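Long-range contacts in monovalent Na+/H+ antiporter subunit D (PDB 7D3U), which probably serves as a membrane-embedded, proton-translocating part of a multisubunit pump that exchanges sodium ions for protons across the bacterial cell membrane: residues L171-I176 and L217-A222; T175-G180 and A211-A216; G352-G357 and T435-R440. All blocks are in the same frame, centred on the assembly; numbering follows the deposited sequence.

Interaction 1. Residues L171-I176 and L217-A222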
loop_
_atom_site.group_PDB
_atom_site.type_symbol
_atom_site.label_atom_id
_atom_site.label_comp_id
_atom_site.label_asym_id
_atom_site.label_seq_id
_atom_site.Cartn_x
_atom_site.Cartn_y
_atom_site.Cartn_z
ATOM N N LEU A 171 3.526 -5.483 9.428
ATOM C CA LEU A 171 3.454 -6.054 10.766
ATOM C C LEU A 171 3.783 -5.011 11.824
ATOM O O LEU A 171 3.236 -5.057 12.931
ATOM C CB LEU A 171 4.400 -7.251 10.880
ATOM C CG LEU A 171 4.633 -7.850 12.266
ATOM C CD1 LEU A 171 3.322 -8.290 12.889
ATOM C CD2 LEU A 171 5.609 -9.008 12.193
ATOM N N LEU A 172 4.658 -4.059 11.500
ATOM C CA LEU A 172 4.941 -2.973 12.428
ATOM C C LEU A 172 3.751 -2.031 12.544
ATOM O O LEU A 172 3.393 -1.608 13.648
ATOM C CB LEU A 172 6.193 -2.220 11.981
ATOM C CG LEU A 172 6.551 -0.903 12.670
ATOM C CD1 LEU A 172 6.541 -1.050 14.178
ATOM C CD2 LEU A 172 7.908 -0.421 12.196
ATOM N N ALA A 173 3.115 -1.700 11.418
ATOM C CA ALA A 173 1.927 -0.855 11.468
ATOM C C ALA A 173 0.781 -1.565 12.174
ATOM O O ALA A 173 0.035 -0.947 12.941
ATOM C CB ALA A 173 1.512 -0.443 10.058
ATOM N N SER A 174 0.630 -2.867 11.932
ATOM C CA SER A 174 -0.411 -3.629 12.612
ATOM C C SER A 174 -0.180 -3.653 14.114
ATOM O O SER A 174 -1.122 -3.505 14.900
ATOM C CB SER A 174 -0.464 -5.049 12.055
ATOM O OG SER A 174 -1.145 -5.081 10.814
ATOM N N THR A 175 1.071 -3.819 14.538
ATOM C CA THR A 175 1.345 -3.860 15.967
ATOM C C THR A 175 1.208 -2.483 16.601
ATOM O O THR A 175 0.797 -2.377 17.760
ATOM C CB THR A 175 2.735 -4.431 16.218
ATOM O OG1 THR A 175 2.847 -5.703 15.570
ATOM C CG2 THR A 175 2.948 -4.625 17.694
ATOM N N ILE A 176 1.526 -1.419 15.864
ATOM C CA ILE A 176 1.282 -0.077 16.383
ATOM C C ILE A 176 -0.215 0.167 16.530
ATOM O O ILE A 176 -0.666 0.771 17.510
ATOM C CB ILE A 176 1.948 0.974 15.482
ATOM C CG1 ILE A 176 3.466 0.905 15.624
ATOM C CG2 ILE A 176 1.466 2.361 15.836
ATOM C CD1 ILE A 176 4.199 1.870 14.730
ATOM N N LEU A 217 -2.636 3.606 10.894
ATOM C CA LEU A 217 -3.418 3.590 9.664
ATOM C C LEU A 217 -2.794 4.460 8.580
ATOM O O LEU A 217 -2.970 4.180 7.391
ATOM C CB LEU A 217 -4.850 4.039 9.949
ATOM C CG LEU A 217 -5.606 3.115 10.900
ATOM C CD1 LEU A 217 -6.834 3.804 11.462
ATOM C CD2 LEU A 217 -5.982 1.827 10.194
ATOM N N ALA A 218 -2.055 5.501 8.964
ATOM C CA ALA A 218 -1.347 6.312 7.982
ATOM C C ALA A 218 -0.151 5.572 7.406
ATOM O O ALA A 218 0.133 5.694 6.209
ATOM C CB ALA A 218 -0.905 7.630 8.613
ATOM N N ILE A 219 0.572 4.821 8.239
ATOM C CA ILE A 219 1.605 3.927 7.723
ATOM C C ILE A 219 0.996 2.962 6.718
ATOM O O ILE A 219 1.530 2.754 5.623
ATOM C CB ILE A 219 2.294 3.165 8.867
ATOM C CG1 ILE A 219 2.963 4.121 9.845
ATOM C CG2 ILE A 219 3.324 2.204 8.310
ATOM C CD1 ILE A 219 3.525 3.416 11.053
ATOM N N LYS A 220 -0.140 2.363 7.078
ATOM C CA LYS A 220 -0.820 1.464 6.153
ATOM C C LYS A 220 -1.303 2.192 4.905
ATOM O O LYS A 220 -1.478 1.564 3.855
ATOM C CB LYS A 220 -1.995 0.782 6.847
ATOM C CG LYS A 220 -1.578 -0.134 7.969
ATOM C CD LYS A 220 -2.779 -0.778 8.616
ATOM C CE LYS A 220 -2.355 -1.656 9.770
ATOM N NZ LYS A 220 -1.502 -2.779 9.313
ATOM N N ALA A 221 -1.526 3.499 4.997
ATOM C CA ALA A 221 -1.994 4.291 3.871
ATOM C C ALA A 221 -0.870 4.995 3.125
ATOM O O ALA A 221 -1.128 5.589 2.074
ATOM C CB ALA A 221 -3.015 5.328 4.344
ATOM N N ALA A 222 0.358 4.946 3.642
ATOM C CA ALA A 222 1.531 5.521 2.984
ATOM C C ALA A 222 1.389 7.034 2.800
ATOM O O ALA A 222 1.348 7.552 1.684
ATOM C CB ALA A 222 1.808 4.824 1.649
#

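Interaction 2. Residues T175-G180 and A211-A216. With LMT (dodecyl-beta-D-maltoside), chain N.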
loop_
_atom_site.group_PDB
_atom_site.type_symbol
_atom_site.label_atom_id
_atom_site.label_comp_id
_atom_site.label_asym_id
_atom_site.label_seq_id
_atom_site.Cartn_x
_atom_site.Cartn_y
_atom_site.Cartn_z
ATOM N N THR A 175 1.071 -3.819 14.538
ATOM C CA THR A 175 1.345 -3.860 15.967
ATOM C C THR A 175 1.208 -2.483 16.601
ATOM O O THR A 175 0.797 -2.377 17.760
ATOM C CB THR A 175 2.735 -4.431 16.218
ATOM O OG1 THR A 175 2.847 -5.703 15.570
ATOM C CG2 THR A 175 2.948 -4.625 17.694
ATOM N N ILE A 176 1.526 -1.419 15.864
ATOM C CA ILE A 176 1.282 -0.077 16.383
ATOM C C ILE A 176 -0.215 0.167 16.530
ATOM O O ILE A 176 -0.666 0.771 17.510
ATOM C CB ILE A 176 1.948 0.974 15.482
ATOM C CG1 ILE A 176 3.466 0.905 15.624
ATOM C CG2 ILE A 176 1.466 2.361 15.836
ATOM C CD1 ILE A 176 4.199 1.870 14.730
ATOM N N LEU A 177 -1.008 -0.310 15.569
ATOM C CA LEU A 177 -2.460 -0.238 15.699
ATOM C C LEU A 177 -2.935 -1.015 16.918
ATOM O O LEU A 177 -3.845 -0.577 17.630
ATOM C CB LEU A 177 -3.121 -0.777 14.431
ATOM C CG LEU A 177 -4.456 -0.204 13.955
ATOM C CD1 LEU A 177 -4.769 -0.746 12.576
ATOM C CD2 LEU A 177 -5.585 -0.533 14.912
ATOM N N LEU A 178 -2.325 -2.170 17.175
ATOM C CA LEU A 178 -2.716 -2.970 18.331
ATOM C C LEU A 178 -2.375 -2.259 19.635
ATOM O O LEU A 178 -3.168 -2.273 20.581
ATOM C CB LEU A 178 -2.035 -4.334 18.274
ATOM C CG LEU A 178 -2.392 -5.287 19.407
ATOM C CD1 LEU A 178 -3.863 -5.638 19.333
ATOM C CD2 LEU A 178 -1.534 -6.530 19.333
ATOM N N ILE A 179 -1.201 -1.631 19.701
ATOM C CA ILE A 179 -0.827 -0.882 20.895
ATOM C C ILE A 179 -1.751 0.312 21.088
ATOM O O ILE A 179 -2.128 0.650 22.216
ATOM C CB ILE A 179 0.649 -0.453 20.815
ATOM C CG1 ILE A 179 1.558 -1.680 20.799
ATOM C CG2 ILE A 179 1.013 0.449 21.979
ATOM C CD1 ILE A 179 3.020 -1.343 20.692
ATOM N N GLY A 180 -2.143 0.965 19.993
ATOM C CA GLY A 180 -3.082 2.067 20.103
ATOM C C GLY A 180 -4.442 1.621 20.606
ATOM O O GLY A 180 -5.056 2.287 21.441
ATOM N N ALA A 211 -4.283 9.062 18.221
ATOM C CA ALA A 211 -3.265 9.502 17.277
ATOM C C ALA A 211 -2.331 8.360 16.914
ATOM O O ALA A 211 -1.880 8.263 15.771
ATOM C CB ALA A 211 -2.479 10.675 17.856
ATOM N N LEU A 212 -2.036 7.481 17.871
ATOM C CA LEU A 212 -1.256 6.284 17.564
ATOM C C LEU A 212 -1.990 5.391 16.571
ATOM O O LEU A 212 -1.387 4.868 15.625
ATOM C CB LEU A 212 -0.951 5.511 18.845
ATOM C CG LEU A 212 0.500 5.475 19.317
ATOM C CD1 LEU A 212 0.665 4.454 20.424
ATOM C CD2 LEU A 212 1.424 5.157 18.160
ATOM N N VAL A 213 -3.294 5.204 16.777
ATOM C CA VAL A 213 -4.086 4.397 15.848
ATOM C C VAL A 213 -4.103 5.037 14.463
ATOM O O VAL A 213 -3.911 4.359 13.444
ATOM C CB VAL A 213 -5.510 4.196 16.394
ATOM C CG1 VAL A 213 -6.379 3.507 15.363
ATOM C CG2 VAL A 213 -5.471 3.392 17.675
ATOM N N LEU A 214 -4.337 6.349 14.404
ATOM C CA LEU A 214 -4.345 7.049 13.126
ATOM C C LEU A 214 -2.979 7.016 12.460
ATOM O O LEU A 214 -2.893 6.979 11.233
ATOM C CB LEU A 214 -4.803 8.494 13.322
ATOM C CG LEU A 214 -6.270 8.690 13.695
ATOM C CD1 LEU A 214 -6.582 10.162 13.857
ATOM C CD2 LEU A 214 -7.159 8.070 12.642
ATOM N N PHE A 215 -1.904 7.001 13.244
ATOM C CA PHE A 215 -0.568 6.943 12.664
ATOM C C PHE A 215 -0.275 5.559 12.108
ATOM O O PHE A 215 0.364 5.428 11.059
ATOM C CB PHE A 215 0.467 7.347 13.711
ATOM C CG PHE A 215 1.871 6.966 13.359
ATOM C CD1 PHE A 215 2.451 7.411 12.185
ATOM C CD2 PHE A 215 2.617 6.175 14.210
ATOM C CE1 PHE A 215 3.743 7.061 11.863
ATOM C CE2 PHE A 215 3.911 5.826 13.894
ATOM C CZ PHE A 215 4.475 6.273 12.721
ATOM N N ALA A 216 -0.741 4.511 12.789
ATOM C CA ALA A 216 -0.633 3.173 12.216
ATOM C C ALA A 216 -1.419 3.064 10.918
ATOM O O ALA A 216 -0.925 2.505 9.930
ATOM C CB ALA A 216 -1.117 2.129 13.218
HETATM C C1B LMT N . -2.097 24.996 20.771
HETATM C C2B LMT N . -1.512 25.393 22.136
HETATM C C3B LMT N . -2.494 26.302 22.903
HETATM C C4B LMT N . -3.903 25.661 22.992
HETATM C C5B LMT N . -4.278 25.111 21.605
HETATM C C6B LMT N . -5.703 25.519 21.250
HETATM O O1B LMT N . -2.142 23.613 20.698
HETATM O O2B LMT N . -1.291 24.233 22.829
HETATM O O3B LMT N . -2.525 27.567 22.376
HETATM O "O4'" LMT N . -3.912 24.635 23.906
HETATM O O5B LMT N . -3.376 25.521 20.608
HETATM O O6B LMT N . -5.979 25.183 19.951
HETATM C "C1'" LMT N . -0.872 20.305 18.718
HETATM C "C2'" LMT N . 0.283 21.214 19.163
HETATM C "C3'" LMT N . -0.238 22.314 20.125
HETATM C "C4'" LMT N . -1.516 22.994 19.602
HETATM C "C5'" LMT N . -2.460 21.870 19.126
HETATM C "C6'" LMT N . -3.799 22.359 18.648
HETATM O "O1'" LMT N . -0.449 19.435 17.761
HETATM O "O2'" LMT N . 1.190 20.445 19.839
HETATM O "O3'" LMT N . 0.724 23.254 20.334
HETATM O "O5'" LMT N . -1.856 21.115 18.120
HETATM O "O6'" LMT N . -3.536 23.358 17.749
HETATM C C1 LMT N . -0.440 18.088 18.161
HETATM C C2 LMT N . -0.384 17.320 16.878
HETATM C C3 LMT N . 0.128 15.924 16.962
HETATM C C4 LMT N . 0.475 15.503 15.563
HETATM C C5 LMT N . 1.099 14.152 15.571
HETATM C C6 LMT N . 0.086 13.072 15.420
HETATM C C7 LMT N . 0.386 12.270 14.191
HETATM C C8 LMT N . -0.839 11.523 13.803
HETATM C C9 LMT N . -0.772 10.910 12.448
HETATM C C10 LMT N . -1.963 11.401 11.681
HETATM C C11 LMT N . -2.191 10.577 10.457
HETATM C C12 LMT N . -3.470 10.937 9.784
#

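Interaction 3. Residues G352-G357 and T435-R440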
loop_
_atom_site.group_PDB
_atom_site.type_symbol
_atom_site.label_atom_id
_atom_site.label_comp_id
_atom_site.label_asym_id
_atom_site.label_seq_id
_atom_site.Cartn_x
_atom_site.Cartn_y
_atom_site.Cartn_z
ATOM N N GLY A 352 6.537 -7.666 -21.151
ATOM C CA GLY A 352 7.521 -7.776 -20.102
ATOM C C GLY A 352 7.809 -6.452 -19.424
ATOM O O GLY A 352 7.591 -5.377 -19.986
ATOM N N PRO A 353 8.309 -6.510 -18.190
ATOM C CA PRO A 353 8.623 -5.278 -17.452
ATOM C C PRO A 353 9.870 -4.614 -18.014
ATOM O O PRO A 353 10.965 -5.177 -17.958
ATOM C CB PRO A 353 8.842 -5.769 -16.014
ATOM C CG PRO A 353 8.363 -7.194 -15.992
ATOM C CD PRO A 353 8.542 -7.710 -17.375
ATOM N N ARG A 354 9.701 -3.409 -18.554
ATOM C CA ARG A 354 10.795 -2.631 -19.112
ATOM C C ARG A 354 10.722 -1.210 -18.574
ATOM O O ARG A 354 9.774 -0.834 -17.884
ATOM C CB ARG A 354 10.752 -2.619 -20.645
ATOM C CG ARG A 354 10.647 -3.993 -21.271
ATOM C CD ARG A 354 10.275 -3.906 -22.735
ATOM N NE ARG A 354 10.128 -5.224 -23.339
ATOM C CZ ARG A 354 11.138 -5.942 -23.816
ATOM N NH1 ARG A 354 12.374 -5.471 -23.757
ATOM N NH2 ARG A 354 10.910 -7.134 -24.348
ATOM N N ARG A 355 11.739 -0.419 -18.894
ATOM C CA ARG A 355 11.768 0.984 -18.505
ATOM C C ARG A 355 10.894 1.789 -19.465
ATOM O O ARG A 355 10.187 1.240 -20.313
ATOM C CB ARG A 355 13.202 1.500 -18.482
ATOM C CG ARG A 355 14.123 0.737 -17.555
ATOM C CD ARG A 355 14.813 1.678 -16.588
ATOM N NE ARG A 355 15.438 2.800 -17.282
ATOM C CZ ARG A 355 16.000 3.836 -16.669
ATOM N NH1 ARG A 355 16.014 3.896 -15.344
ATOM N NH2 ARG A 355 16.545 4.814 -17.380
ATOM N N LEU A 356 10.929 3.112 -19.337
ATOM C CA LEU A 356 10.232 3.994 -20.262
ATOM C C LEU A 356 11.162 4.315 -21.424
ATOM O O LEU A 356 12.256 4.852 -21.220
ATOM C CB LEU A 356 9.781 5.275 -19.563
ATOM C CG LEU A 356 8.648 5.143 -18.548
ATOM C CD1 LEU A 356 8.082 6.508 -18.212
ATOM C CD2 LEU A 356 7.561 4.233 -19.075
ATOM N N GLY A 357 10.728 3.987 -22.637
ATOM C CA GLY A 357 11.519 4.178 -23.831
ATOM C C GLY A 357 11.949 2.892 -24.500
ATOM O O GLY A 357 12.299 2.915 -25.686
ATOM N N THR A 435 8.549 -0.252 -33.140
ATOM C CA THR A 435 9.818 -0.901 -33.418
ATOM C C THR A 435 9.771 -2.366 -33.005
ATOM O O THR A 435 9.111 -2.721 -32.024
ATOM C CB THR A 435 10.962 -0.210 -32.673
ATOM O OG1 THR A 435 10.600 -0.036 -31.298
ATOM C CG2 THR A 435 11.265 1.145 -33.290
ATOM N N PRO A 436 10.466 -3.239 -33.734
ATOM C CA PRO A 436 10.486 -4.664 -33.370
ATOM C C PRO A 436 11.241 -4.877 -32.066
ATOM O O PRO A 436 12.372 -4.413 -31.906
ATOM C CB PRO A 436 11.202 -5.323 -34.555
ATOM C CG PRO A 436 11.155 -4.309 -35.659
ATOM C CD PRO A 436 11.201 -2.983 -34.981
ATOM N N THR A 437 10.608 -5.584 -31.134
ATOM C CA THR A 437 11.191 -5.876 -29.834
ATOM C C THR A 437 11.267 -7.382 -29.619
ATOM O O THR A 437 10.560 -8.163 -30.260
ATOM C CB THR A 437 10.387 -5.231 -28.698
ATOM O OG1 THR A 437 11.105 -5.366 -27.466
ATOM C CG2 THR A 437 9.028 -5.893 -28.563
ATOM N N ASP A 438 12.138 -7.779 -28.696
ATOM C CA ASP A 438 12.420 -9.186 -28.462
ATOM C C ASP A 438 11.284 -9.858 -27.702
ATOM O O ASP A 438 10.594 -9.235 -26.892
ATOM C CB ASP A 438 13.725 -9.345 -27.689
ATOM C CG ASP A 438 13.840 -8.367 -26.540
ATOM O OD1 ASP A 438 12.928 -7.530 -26.386
ATOM O OD2 ASP A 438 14.839 -8.433 -25.793
ATOM N N SER A 439 11.100 -11.150 -27.973
ATOM C CA SER A 439 10.084 -11.954 -27.295
ATOM C C SER A 439 10.674 -12.442 -25.975
ATOM O O SER A 439 11.158 -13.569 -25.844
ATOM C CB SER A 439 9.639 -13.114 -28.172
ATOM O OG SER A 439 10.740 -13.667 -28.870
ATOM N N ARG A 440 10.636 -11.562 -24.979
ATOM C CA ARG A 440 11.141 -11.887 -23.647
ATOM C C ARG A 440 10.251 -11.145 -22.650
ATOM O O ARG A 440 10.492 -9.980 -22.334
ATOM C CB ARG A 440 12.606 -11.503 -23.498
ATOM C CG ARG A 440 13.233 -11.900 -22.174
ATOM C CD ARG A 440 14.719 -11.586 -22.164
ATOM N NE ARG A 440 15.358 -11.976 -20.913
ATOM C CZ ARG A 440 16.640 -11.767 -20.634
ATOM N NH1 ARG A 440 17.426 -11.174 -21.523
ATOM N NH2 ARG A 440 17.140 -12.153 -19.470
#

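Interaction 1. Residues L171-I176 and L217-A222
Lys-220 and Ser-174 form the polar side of this crossing, while Ala-173, Ile-176 and Ile-219 form its apolar side. The lysine leaves its helix with CG beside the backbone N, carries its methylene chain across the partner helix, past the methyl of Ala-173, and bends only at the last torsion (chi4 -63°). This turn brings NZ to Ser-174 OG, a hydrogen bond of 2.8 Å donated by the lysine. A serine suits the place because its short hydroxyl can bridge two partners: OG is also hydrogen-bonded to Glu-137. The serine thus links the lysine to the glutamate through a single oxygen.

Ala-173 points its methyl toward the other helix and serves as a small floor for two larger neighbours. Its CB lies 3.7 Å from CG of Lys-220 and 3.7 Å from CG2 of Ile-219, so the aliphatic base of the lysine and the branch of the isoleucine straddle one methyl group. Farther along, the two isoleucine side chains cross at about a right angle, and Ile-176 CD1 meets Ile-219 CD1 at 4.0 Å.

The short segments run nearly antiparallel, at 157°, with axes 8.8 Å apart. Helix 204-221 ends at this level in a Schellman motif, Ala-222 having positive phi. A glutamate and a lysine on neighbouring helices, the lysine near a break in its own, are a hallmark of the antiporter-like subunits related to complex I, and are consistent with a place on the proton path. Around the pair, helix 129-146 brings Val-136 and Leu-140 against the lysine, helix 249-263 covers it with Ala-253, and Val-573 of the neighbouring subunit A packs on both isoleucines.

Interaction 2. Residues T175-G180 and A211-A216
Ile-176 reaches from helix 157-187 into the surface of helix 204-221, and its parts divide between three residues. CB sits against the methyl of Ala-216. The CG2 branch, anti to the backbone N, comes 3.6 Å from CD2 of Leu-212, whose side chain crosses that of the isoleucine at about a right angle, and it also touches Ala-216 CB. The other branch carries CD1 to the Phe-215 ring, 4.1 Å from CE2.

Beside it, the CB atoms of Leu-177 and Ala-216 are 3.7 Å apart, and Leu-177 CD2 meets Val-213 CG1 at 4.1 Å. Small residues suit the places where a neighbour presses on the backbone: Ala-216 has only a methyl to fit against Leu-177 N, and Gly-180, lacking a side chain, lets Val-213 CG2 come within 3.6 Å of Gly-180 C. The axes of the short, nearly antiparallel segments are 7.9 Å apart.

On the side of helix 204-221 turned away from helix 157-187 runs the dodecyl tail of a maltoside detergent, with C9 4.0 Å from Phe-215 CB and C11 3.7 Å from Leu-214 O; Val-576 of the neighbouring subunit A also packs on Phe-215. With no hydrogen bond across the interface, cohesion rests on shape and on the burial of hydrocarbon, as suits two helices within the membrane.

Interaction 3. Residues G352-G357 and T435-R440
Arg-354 starts toward Asp-438 with CG beside its backbone N (chi1 -51°) and then runs extended from CG to NE, a shape that spans the gap between its loop and a short, weakly bonded strand. The side chain of Asp-438 comes from the opposite direction, with CG held between the backbone N and the carbonyl carbon. NH2 of Arg-354 and OD1 of Asp-438 form a salt bridge of 2.9 Å. Its hydrogen bond is bent, at 135° at the hydrogen, with OD1 lying 29° out of the guanidinium plane; NH2 in turn meets OD1 from above the carboxylate plane.

Thr-437 adds a third group. Its hydroxyl OG1 donates to Asp-438 OD1 over 3.0 Å, from the face opposite the arginine, so this oxygen accepts two bonds. The same OG1 lies 3.5 Å above the guanidinium plane, offset toward its rim. At the other end of the group, NE is hydrogen-bonded to the backbone O of Tyr-351, which helps to fix the rotation of the guanidinium.

Leu-110 of the neighbouring subunit C packs on Arg-354. The arrangement is a loop-to-strand salt bridge: it ties the loop after helix 320-350, where Gly-352 has positive phi, to the small two-stranded antiparallel sheet of 437-438 and 519-520.

Overall arrangement
Interactions 1 and 2 are successive levels of one interface, between helices 157-187 and 204-221. Their centres lie 7 Å apart, they share Thr-175 and Ile-176, and they touch where the carbonyl of Ala-173 meets the methyl of Ala-216. Both are buried, yet interaction 2 is wholly apolar, whereas interaction 1, nearer the centre of the chain, places a lysine and a serine among its hydrocarbon. Interaction 3 stands apart, about 36 Å from interaction 1 and 43 Å from interaction 2 between centres, and only partly buried. It joins a loop to a short strand, not helix to helix, and relies on one charged pair where interaction 2 relies on close fit.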